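Local atomic coordinates of ribosomal RNA methyltransferase, putative (Plasmodium falciparum, PDB entry 2PLW), a protein that probably transfers a methyl group from S-adenosylmethionine to ribosomal RNA, most likely to the 2'-hydroxyl of a uridine. Residues I11-K16 and H175-K180; V39-T44 and N49-I54; S135-M140 and K168-L173. All blocks are in the same frame, centred on the assembly; numbering follows the deposited sequence.

Contact 1 of 3, residues I11-K16 and H175-K180; sequences IELDNK and HTTKPK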
loop_
_atom_site.group_PDB
_atom_site.type_symbol
_atom_site.label_atom_id
_atom_site.label_comp_id
_atom_site.label_asym_id
_atom_site.label_seq_id
_atom_site.Cartn_x
_atom_site.Cartn_y
_atom_site.Cartn_z
ATOM N N ILE A 11 -2.267 12.289 -4.523
ATOM C CA ILE A 11 -1.634 13.515 -5.044
ATOM C C ILE A 11 -0.933 14.305 -3.911
ATOM O O ILE A 11 0.202 14.741 -4.056
ATOM C CB ILE A 11 -2.677 14.375 -5.803
ATOM C CG1 ILE A 11 -3.100 13.664 -7.087
ATOM C CG2 ILE A 11 -2.126 15.777 -6.098
ATOM C CD1 ILE A 11 -4.460 14.097 -7.631
ATOM N N GLU A 12 -1.608 14.467 -2.774
ATOM C CA GLU A 12 -1.042 15.146 -1.619
ATOM C C GLU A 12 0.202 14.406 -1.110
ATOM O O GLU A 12 1.236 15.014 -0.857
ATOM C CB GLU A 12 -2.112 15.254 -0.525
ATOM C CG GLU A 12 -1.639 15.800 0.804
ATOM C CD GLU A 12 -2.727 15.790 1.881
ATOM O OE1 GLU A 12 -3.919 15.532 1.556
ATOM O OE2 GLU A 12 -2.364 16.045 3.066
ATOM N N LEU A 13 0.084 13.081 -0.976
ATOM C CA LEU A 13 1.186 12.262 -0.495
ATOM C C LEU A 13 2.417 12.386 -1.392
ATOM O O LEU A 13 3.529 12.586 -0.899
ATOM C CB LEU A 13 0.760 10.797 -0.389
ATOM C CG LEU A 13 -0.085 10.445 0.841
ATOM C CD1 LEU A 13 -0.707 9.070 0.624
ATOM C CD2 LEU A 13 0.769 10.477 2.103
ATOM N N ASP A 14 2.214 12.255 -2.701
ATOM C CA ASP A 14 3.330 12.291 -3.638
ATOM C C ASP A 14 3.905 13.700 -3.744
ATOM O O ASP A 14 5.102 13.871 -3.892
ATOM C CB ASP A 14 2.963 11.758 -5.014
ATOM C CG ASP A 14 4.193 11.590 -5.915
ATOM O OD1 ASP A 14 5.138 10.883 -5.508
ATOM O OD2 ASP A 14 4.258 12.227 -6.990
ATOM N N ASN A 15 3.041 14.703 -3.651
ATOM C CA ASN A 15 3.523 16.095 -3.600
ATOM C C ASN A 15 4.479 16.381 -2.437
ATOM O O ASN A 15 5.446 17.147 -2.577
ATOM C CB ASN A 15 2.324 17.047 -3.558
ATOM C CG ASN A 15 1.698 17.253 -4.915
ATOM O OD1 ASN A 15 2.242 16.846 -5.957
ATOM N ND2 ASN A 15 0.542 17.909 -4.920
ATOM N N LYS A 16 4.214 15.759 -1.290
ATOM C CA LYS A 16 4.990 15.974 -0.082
ATOM C C LYS A 16 6.199 15.039 -0.026
ATOM O O LYS A 16 7.317 15.456 0.330
ATOM C CB LYS A 16 4.093 15.793 1.157
ATOM C CG LYS A 16 4.796 16.056 2.517
ATOM C CD LYS A 16 3.835 15.912 3.690
ATOM C CE LYS A 16 4.391 16.503 4.992
ATOM N NZ LYS A 16 3.893 17.908 5.254
ATOM N N HIS A 175 7.594 8.166 8.809
ATOM C CA HIS A 175 6.887 9.417 9.140
ATOM C C HIS A 175 5.409 9.130 9.320
ATOM O O HIS A 175 4.841 8.303 8.612
ATOM C CB HIS A 175 7.066 10.467 8.033
ATOM C CG HIS A 175 8.485 10.658 7.595
ATOM N ND1 HIS A 175 9.082 9.879 6.623
ATOM C CD2 HIS A 175 9.432 11.540 8.002
ATOM C CE1 HIS A 175 10.332 10.275 6.449
ATOM N NE2 HIS A 175 10.570 11.280 7.275
ATOM N N THR A 176 4.779 9.790 10.288
ATOM C CA THR A 176 3.330 9.771 10.365
ATOM C C THR A 176 2.806 11.073 9.748
ATOM O O THR A 176 3.295 12.173 10.072
ATOM C CB THR A 176 2.839 9.631 11.819
ATOM O OG1 THR A 176 3.548 8.569 12.463
ATOM C CG2 THR A 176 1.367 9.291 11.836
ATOM N N THR A 177 1.835 10.954 8.846
ATOM C CA THR A 177 1.223 12.134 8.241
ATOM C C THR A 177 0.198 12.730 9.214
ATOM O O THR A 177 -0.133 12.111 10.215
ATOM C CB THR A 177 0.523 11.778 6.920
ATOM O OG1 THR A 177 -0.625 10.970 7.199
ATOM C CG2 THR A 177 1.465 11.006 6.022
ATOM N N LYS A 178 -0.310 13.917 8.892
ATOM C CA LYS A 178 -1.352 14.582 9.684
ATOM C C LYS A 178 -2.706 13.854 9.637
ATOM O O LYS A 178 -3.176 13.510 8.553
ATOM C CB LYS A 178 -1.515 16.032 9.208
ATOM C CG LYS A 178 -2.341 16.907 10.144
ATOM C CD LYS A 178 -1.587 17.207 11.447
ATOM C CE LYS A 178 -2.336 18.210 12.336
ATOM N NZ LYS A 178 -3.318 17.552 13.260
ATOM N N PRO A 179 -3.323 13.595 10.817
ATOM C CA PRO A 179 -4.626 12.911 10.897
ATOM C C PRO A 179 -5.738 13.569 10.056
ATOM O O PRO A 179 -5.759 14.797 9.905
ATOM C CB PRO A 179 -4.984 12.997 12.387
ATOM C CG PRO A 179 -3.707 13.195 13.083
ATOM C CD PRO A 179 -2.787 13.912 12.154
ATOM N N LYS A 180 -6.648 12.750 9.531
ATOM C CA LYS A 180 -7.770 13.240 8.717
ATOM C C LYS A 180 -9.104 12.652 9.178
ATOM O O LYS A 180 -9.211 11.445 9.406
ATOM C CB LYS A 180 -7.539 12.950 7.222
ATOM C CG LYS A 180 -6.549 13.906 6.534
ATOM C CD LYS A 180 -6.057 13.374 5.185
ATOM C CE LYS A 180 -5.645 14.523 4.239
ATOM N NZ LYS A 180 -4.628 15.481 4.799
#
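Lys180 and Glu12 reach for each other from opposite directions and join in a salt bridge between the residues that follow strand 171-176 and helix 7-17. The lysine leaves CB with CG anti to the carbonyl carbon (chi1 -77°) and runs nearly extended as far as CE, which brings it up to the glutamate. CE passes 3.3 Å from OE1 of Glu12, and a bend at the last torsion (chi4 55°) then turns NZ to the carboxylate. There NZ donates to OE2 at 2.9 Å, approaching the syn lone pair of OE2, the one facing OE1, and makes a weaker bond of 3.3 Å to OE1. Long, flexible side chains suit this exposed position, where the charged ends can meet in solvent. The surrounding fold is the Rossmann-like FtsJ methyltransferase domain, with strand 171-176 as the outermost strand at one end of its sheet. Deeper in, the Leu13 and Thr177 side chains cross at about a right angle, and CD2 of Leu13 lies 4.0 Å from CG2 of Thr177. Threonine serves two environments here, its methyl facing the leucine while OG1 bonds to the backbone N of Tyr190 on strand 188-196. Leu13 also packs against Trp36, a residue of the S-adenosylmethionine site.

Contact 2 of 3, residues V39-T44 and N49-I54; sequences VILERT and NKIIGI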
loop_
_atom_site.group_PDB
_atom_site.type_symbol
_atom_site.label_atom_id
_atom_site.label_comp_id
_atom_site.label_asym_id
_atom_site.label_seq_id
_atom_site.Cartn_x
_atom_site.Cartn_y
_atom_site.Cartn_z
ATOM N N VAL A 39 -3.861 8.051 -10.697
ATOM C CA VAL A 39 -2.873 9.075 -10.312
ATOM C C VAL A 39 -1.458 8.587 -10.630
ATOM O O VAL A 39 -0.625 9.329 -11.161
ATOM C CB VAL A 39 -2.969 9.412 -8.793
ATOM C CG1 VAL A 39 -1.752 10.195 -8.328
ATOM C CG2 VAL A 39 -4.263 10.174 -8.493
ATOM N N ILE A 40 -1.192 7.321 -10.306
ATOM C CA ILE A 40 0.104 6.722 -10.592
ATOM C C ILE A 40 0.409 6.759 -12.088
ATOM O O ILE A 40 1.535 7.092 -12.483
ATOM C CB ILE A 40 0.221 5.272 -10.021
ATOM C CG1 ILE A 40 0.117 5.290 -8.486
ATOM C CG2 ILE A 40 1.570 4.645 -10.445
ATOM C CD1 ILE A 40 -0.244 3.881 -7.886
ATOM N N LEU A 41 -0.593 6.450 -12.906
ATOM C CA LEU A 41 -0.456 6.573 -14.368
ATOM C C LEU A 41 -0.105 7.998 -14.805
ATOM O O LEU A 41 0.827 8.180 -15.574
ATOM C CB LEU A 41 -1.703 6.066 -15.091
ATOM C CG LEU A 41 -1.931 4.571 -15.228
ATOM C CD1 LEU A 41 -3.356 4.334 -15.688
ATOM C CD2 LEU A 41 -0.958 3.922 -16.233
ATOM N N GLU A 42 -0.827 8.990 -14.292
ATOM C CA GLU A 42 -0.576 10.404 -14.622
ATOM C C GLU A 42 0.824 10.872 -14.286
ATOM O O GLU A 42 1.471 11.576 -15.073
ATOM C CB GLU A 42 -1.532 11.301 -13.846
ATOM C CG GLU A 42 -2.928 11.279 -14.343
ATOM C CD GLU A 42 -3.858 12.055 -13.439
ATOM O OE1 GLU A 42 -3.468 12.396 -12.283
ATOM O OE2 GLU A 42 -4.995 12.307 -13.881
ATOM N N ARG A 43 1.269 10.515 -13.087
ATOM C CA ARG A 43 2.526 11.001 -12.569
ATOM C C ARG A 43 3.710 10.257 -13.167
ATOM O O ARG A 43 4.843 10.716 -13.070
ATOM C CB ARG A 43 2.520 10.943 -11.055
ATOM C CG ARG A 43 1.417 11.805 -10.497
ATOM C CD ARG A 43 1.789 12.407 -9.204
ATOM N NE ARG A 43 1.077 13.661 -9.022
ATOM C CZ ARG A 43 1.476 14.639 -8.224
ATOM N NH1 ARG A 43 2.569 14.507 -7.490
ATOM N NH2 ARG A 43 0.747 15.738 -8.135
ATOM N N THR A 44 3.445 9.120 -13.800
ATOM C CA THR A 44 4.523 8.372 -14.438
ATOM C C THR A 44 4.314 8.336 -15.962
ATOM O O THR A 44 4.803 7.444 -16.622
ATOM C CB THR A 44 4.659 6.935 -13.843
ATOM O OG1 THR A 44 3.446 6.217 -14.050
ATOM C CG2 THR A 44 4.960 6.956 -12.343
ATOM N N ASN A 49 7.278 2.017 -16.221
ATOM C CA ASN A 49 6.892 1.526 -14.892
ATOM C C ASN A 49 6.073 0.267 -15.064
ATOM O O ASN A 49 5.624 -0.012 -16.169
ATOM C CB ASN A 49 6.006 2.564 -14.174
ATOM C CG ASN A 49 6.752 3.843 -13.801
ATOM O OD1 ASN A 49 6.695 4.832 -14.542
ATOM N ND2 ASN A 49 7.437 3.843 -12.645
ATOM N N LYS A 50 5.889 -0.498 -13.984
ATOM C CA LYS A 50 4.820 -1.496 -13.902
ATOM C C LYS A 50 3.932 -1.041 -12.758
ATOM O O LYS A 50 4.424 -0.772 -11.663
ATOM C CB LYS A 50 5.352 -2.876 -13.553
ATOM C CG LYS A 50 5.762 -3.716 -14.717
ATOM C CD LYS A 50 6.331 -5.054 -14.239
ATOM C CE LYS A 50 6.609 -5.977 -15.432
ATOM N NZ LYS A 50 7.376 -5.352 -16.558
ATOM N N ILE A 51 2.645 -0.916 -13.037
ATOM C CA ILE A 51 1.659 -0.521 -12.034
ATOM C C ILE A 51 0.726 -1.714 -11.777
ATOM O O ILE A 51 0.109 -2.229 -12.705
ATOM C CB ILE A 51 0.876 0.722 -12.496
ATOM C CG1 ILE A 51 1.855 1.856 -12.831
ATOM C CG2 ILE A 51 -0.084 1.191 -11.414
ATOM C CD1 ILE A 51 1.253 2.875 -13.763
ATOM N N ILE A 52 0.658 -2.151 -10.521
ATOM C CA ILE A 52 -0.159 -3.308 -10.121
ATOM C C ILE A 52 -1.148 -2.861 -9.042
ATOM O O ILE A 52 -0.780 -2.171 -8.102
ATOM C CB ILE A 52 0.709 -4.492 -9.585
ATOM C CG1 ILE A 52 1.836 -4.841 -10.572
ATOM C CG2 ILE A 52 -0.177 -5.715 -9.299
ATOM C CD1 ILE A 52 3.001 -5.539 -9.933
ATOM N N GLY A 53 -2.398 -3.285 -9.185
ATOM C CA GLY A 53 -3.438 -2.987 -8.200
ATOM C C GLY A 53 -3.935 -4.276 -7.603
ATOM O O GLY A 53 -4.161 -5.253 -8.339
ATOM N N ILE A 54 -4.174 -4.267 -6.292
ATOM C CA ILE A 54 -4.758 -5.441 -5.640
ATOM C C ILE A 54 -5.972 -4.980 -4.862
ATOM O O ILE A 54 -5.881 -4.012 -4.126
ATOM C CB ILE A 54 -3.773 -6.131 -4.674
ATOM C CG1 ILE A 54 -2.683 -6.863 -5.469
ATOM C CG2 ILE A 54 -4.539 -7.237 -3.849
ATOM C CD1 ILE A 54 -1.593 -7.466 -4.591
#
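Ile40 on helix 35-43 faces Ile51 on strand 49-55 with their CA atoms 7.5 Å apart, and the spacing hardly changes at the other end, where the CA atoms of Thr44 and Asn49 are 7.3 Å apart. Thr44 is the first residue to leave helical backbone angles. Ile51 is the central side chain, its branched hydrocarbon well matched to a buried strand facing a helix. Its CG1 lies 3.7 Å from CG2 of Ile40, the two side chains running antiparallel, side by side, and its CD1 presses to 3.5 Å from CD2 of Leu41, tighter than usual for carbon atoms. Thr44 closes the row. With OG1 set between its backbone N and carbonyl carbon (chi1 61°), the hydroxyl turns back to donate a 2.6 Å hydrogen bond to the carbonyl O of Ile40, from 31° out of the carbonyl plane; a buried hydroxyl is thereby satisfied by the last turn of the helix it follows. Thr44 CB then sits 3.0 Å from Asn49 OD1, a close contact without a hydrogen bond. The amide of Asn49 is oriented by ND2, which bonds to the backbone O atoms of Lys24 and Lys21. The contact belongs to the beta-alpha-beta unit of strand 24-29, helix 35-43 and strand 49-55: Ile40 also packs on Ile26 of the first strand and on Leu10 of helix 7-17, while Leu41 meets Ile62 and Val65 in the loop between strands 49-55 and 66-69.

Contact 3 of 3, residues S135-M140 and K168-L173; sequences SITHFM and KGMFQL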
loop_
_atom_site.group_PDB
_atom_site.type_symbol
_atom_site.label_atom_id
_atom_site.label_comp_id
_atom_site.label_asym_id
_atom_site.label_seq_id
_atom_site.Cartn_x
_atom_site.Cartn_y
_atom_site.Cartn_z
ATOM N N SER A 135 -1.062 -7.332 8.696
ATOM C CA SER A 135 -1.174 -8.277 7.573
ATOM C C SER A 135 -0.520 -7.712 6.321
ATOM O O SER A 135 0.274 -8.392 5.663
ATOM C CB SER A 135 -2.640 -8.659 7.270
ATOM O OG SER A 135 -3.154 -9.424 8.351
ATOM N N ILE A 136 -0.828 -6.448 6.029
ATOM C CA ILE A 136 -0.279 -5.806 4.847
ATOM C C ILE A 136 1.228 -5.636 5.012
ATOM O O ILE A 136 1.976 -5.869 4.071
ATOM C CB ILE A 136 -0.958 -4.446 4.572
ATOM C CG1 ILE A 136 -2.419 -4.664 4.156
ATOM C CG2 ILE A 136 -0.241 -3.736 3.419
ATOM C CD1 ILE A 136 -3.252 -3.392 4.238
ATOM N N THR A 137 1.683 -5.258 6.210
ATOM C CA THR A 137 3.130 -5.129 6.490
ATOM C C THR A 137 3.909 -6.458 6.315
ATOM O O THR A 137 4.967 -6.496 5.706
ATOM C CB THR A 137 3.335 -4.520 7.888
ATOM O OG1 THR A 137 2.675 -3.241 7.923
ATOM C CG2 THR A 137 4.847 -4.385 8.255
ATOM N N HIS A 138 3.316 -7.549 6.798
ATOM C CA HIS A 138 3.906 -8.873 6.638
ATOM C C HIS A 138 4.054 -9.248 5.166
ATOM O O HIS A 138 5.069 -9.806 4.768
ATOM C CB HIS A 138 3.036 -9.895 7.362
ATOM C CG HIS A 138 3.604 -11.273 7.338
ATOM N ND1 HIS A 138 4.615 -11.677 8.186
ATOM C CD2 HIS A 138 3.321 -12.335 6.548
ATOM C CE1 HIS A 138 4.925 -12.934 7.922
ATOM N NE2 HIS A 138 4.157 -13.356 6.934
ATOM N N PHE A 139 3.023 -8.950 4.372
ATOM C CA PHE A 139 3.046 -9.202 2.945
ATOM C C PHE A 139 4.102 -8.284 2.273
ATOM O O PHE A 139 4.929 -8.725 1.449
ATOM C CB PHE A 139 1.639 -8.991 2.387
ATOM C CG PHE A 139 1.598 -8.829 0.906
ATOM C CD1 PHE A 139 1.604 -9.935 0.083
ATOM C CD2 PHE A 139 1.620 -7.557 0.337
ATOM C CE1 PHE A 139 1.573 -9.797 -1.288
ATOM C CE2 PHE A 139 1.596 -7.397 -1.053
ATOM C CZ PHE A 139 1.570 -8.518 -1.861
ATOM N N MET A 140 4.100 -7.014 2.666
ATOM C CA MET A 140 5.056 -6.010 2.135
ATOM C C MET A 140 6.513 -6.471 2.281
ATOM O O MET A 140 7.318 -6.398 1.331
ATOM C CB MET A 140 4.815 -4.642 2.834
ATOM C CG MET A 140 5.944 -3.566 2.547
ATOM S SD MET A 140 7.418 -3.740 3.442
ATOM C CE MET A 140 6.870 -3.479 5.123
ATOM N N LYS A 168 10.230 1.245 11.804
ATOM C CA LYS A 168 11.554 1.859 11.928
ATOM C C LYS A 168 12.626 0.799 12.074
ATOM O O LYS A 168 13.813 1.067 11.893
ATOM C CB LYS A 168 11.595 2.802 13.122
ATOM C CG LYS A 168 10.884 4.115 12.891
ATOM C CD LYS A 168 10.988 5.019 14.089
ATOM C CE LYS A 168 10.370 6.364 13.795
ATOM N NZ LYS A 168 10.595 7.269 14.967
ATOM N N GLY A 169 12.211 -0.424 12.391
ATOM C CA GLY A 169 13.124 -1.540 12.419
ATOM C C GLY A 169 13.446 -2.111 11.053
ATOM O O GLY A 169 14.321 -2.963 10.935
ATOM N N MET A 170 12.764 -1.657 10.005
ATOM C CA MET A 170 13.083 -2.173 8.690
ATOM C C MET A 170 13.287 -1.125 7.593
ATOM O O MET A 170 13.690 -1.474 6.486
ATOM C CB MET A 170 12.124 -3.295 8.279
ATOM C CG MET A 170 10.702 -2.927 8.116
ATOM S SD MET A 170 9.703 -4.459 8.181
ATOM C CE MET A 170 8.824 -4.227 9.704
ATOM N N PHE A 171 12.983 0.130 7.910
ATOM C CA PHE A 171 13.174 1.252 6.996
ATOM C C PHE A 171 14.107 2.286 7.601
ATOM O O PHE A 171 14.124 2.497 8.819
ATOM C CB PHE A 171 11.845 1.945 6.694
ATOM C CG PHE A 171 10.926 1.142 5.847
ATOM C CD1 PHE A 171 10.925 1.283 4.461
ATOM C CD2 PHE A 171 10.057 0.208 6.440
ATOM C CE1 PHE A 171 10.074 0.535 3.677
ATOM C CE2 PHE A 171 9.188 -0.558 5.662
ATOM C CZ PHE A 171 9.190 -0.397 4.261
ATOM N N GLN A 172 14.834 2.985 6.739
ATOM C CA GLN A 172 15.672 4.056 7.240
ATOM C C GLN A 172 14.866 5.099 7.999
ATOM O O GLN A 172 15.287 5.516 9.084
ATOM C CB GLN A 172 16.434 4.710 6.109
ATOM C CG GLN A 172 17.419 5.757 6.626
ATOM C CD GLN A 172 17.904 6.616 5.508
ATOM O OE1 GLN A 172 17.708 6.283 4.351
ATOM N NE2 GLN A 172 18.503 7.771 5.837
ATOM N N LEU A 173 13.732 5.530 7.431
ATOM C CA LEU A 173 12.895 6.561 8.065
ATOM C C LEU A 173 11.422 6.216 7.974
ATOM O O LEU A 173 10.966 5.689 6.963
ATOM C CB LEU A 173 13.077 7.960 7.455
ATOM C CG LEU A 173 14.260 8.609 6.727
ATOM C CD1 LEU A 173 14.108 8.444 5.230
ATOM C CD2 LEU A 173 14.272 10.108 7.064
#
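A Met-aromatic contact, Met140 against Phe171, ties helix 122-143 to the start of strand 171-176, the outermost strand at one end of the sheet in this Rossmann-like methyltransferase domain. Met140 and Phe171 point at each other across the interface. Met140 starts with CG anti to its backbone N (chi1 169°), then bends at both of the following torsions, which carries the thioether to the rim of the ring. SD stands 5.2 Å from the ring centroid and 77° off the ring normal, so the sulfur meets the edge of the aromatic group, where the ring hydrogens lie. CE reaches the same edge in the ring plane, 3.8 Å from CE2. Unbranched and flexible, methionine adapts to the packing between helix and strand; a second one, Met170, joins it, with SD 4.3 Å from CE of Met140. The ring of Phe171 also meets Phe196 edge-to-face and packs on Tyr150, which Met140 touches as well, so residues of three neighbouring strands share this apolar layer. Thr137 divides its branches between two tasks, with OG1 bonded to the backbone O of Thr133 and to Tyr150 OH, while CG2 rests 4.2 Å from CE of Met170.

Centre to centre, contact 1 lies about 18 Å from each of the others, and contacts 2 and 3 are about 21 Å apart, on opposite sides of the chain's centre. Along the sequence contact 1 spans both: contact 2 closes before contact 3 opens. Contacts 1 and 3 share the outermost strand 171-176, whereas contact 2 uses strand 49-55 near the other end of the same sheet. Arg43 of contact 2 joins helices 7-17 and 35-43 through a salt bridge to Asp14 and a probable hydrogen bond to Asn15. Together they join helices 7-17, 35-43 and 122-143 to strands, or the residues just beyond them, in both halves of one sheet, which carries the S-adenosylmethionine site.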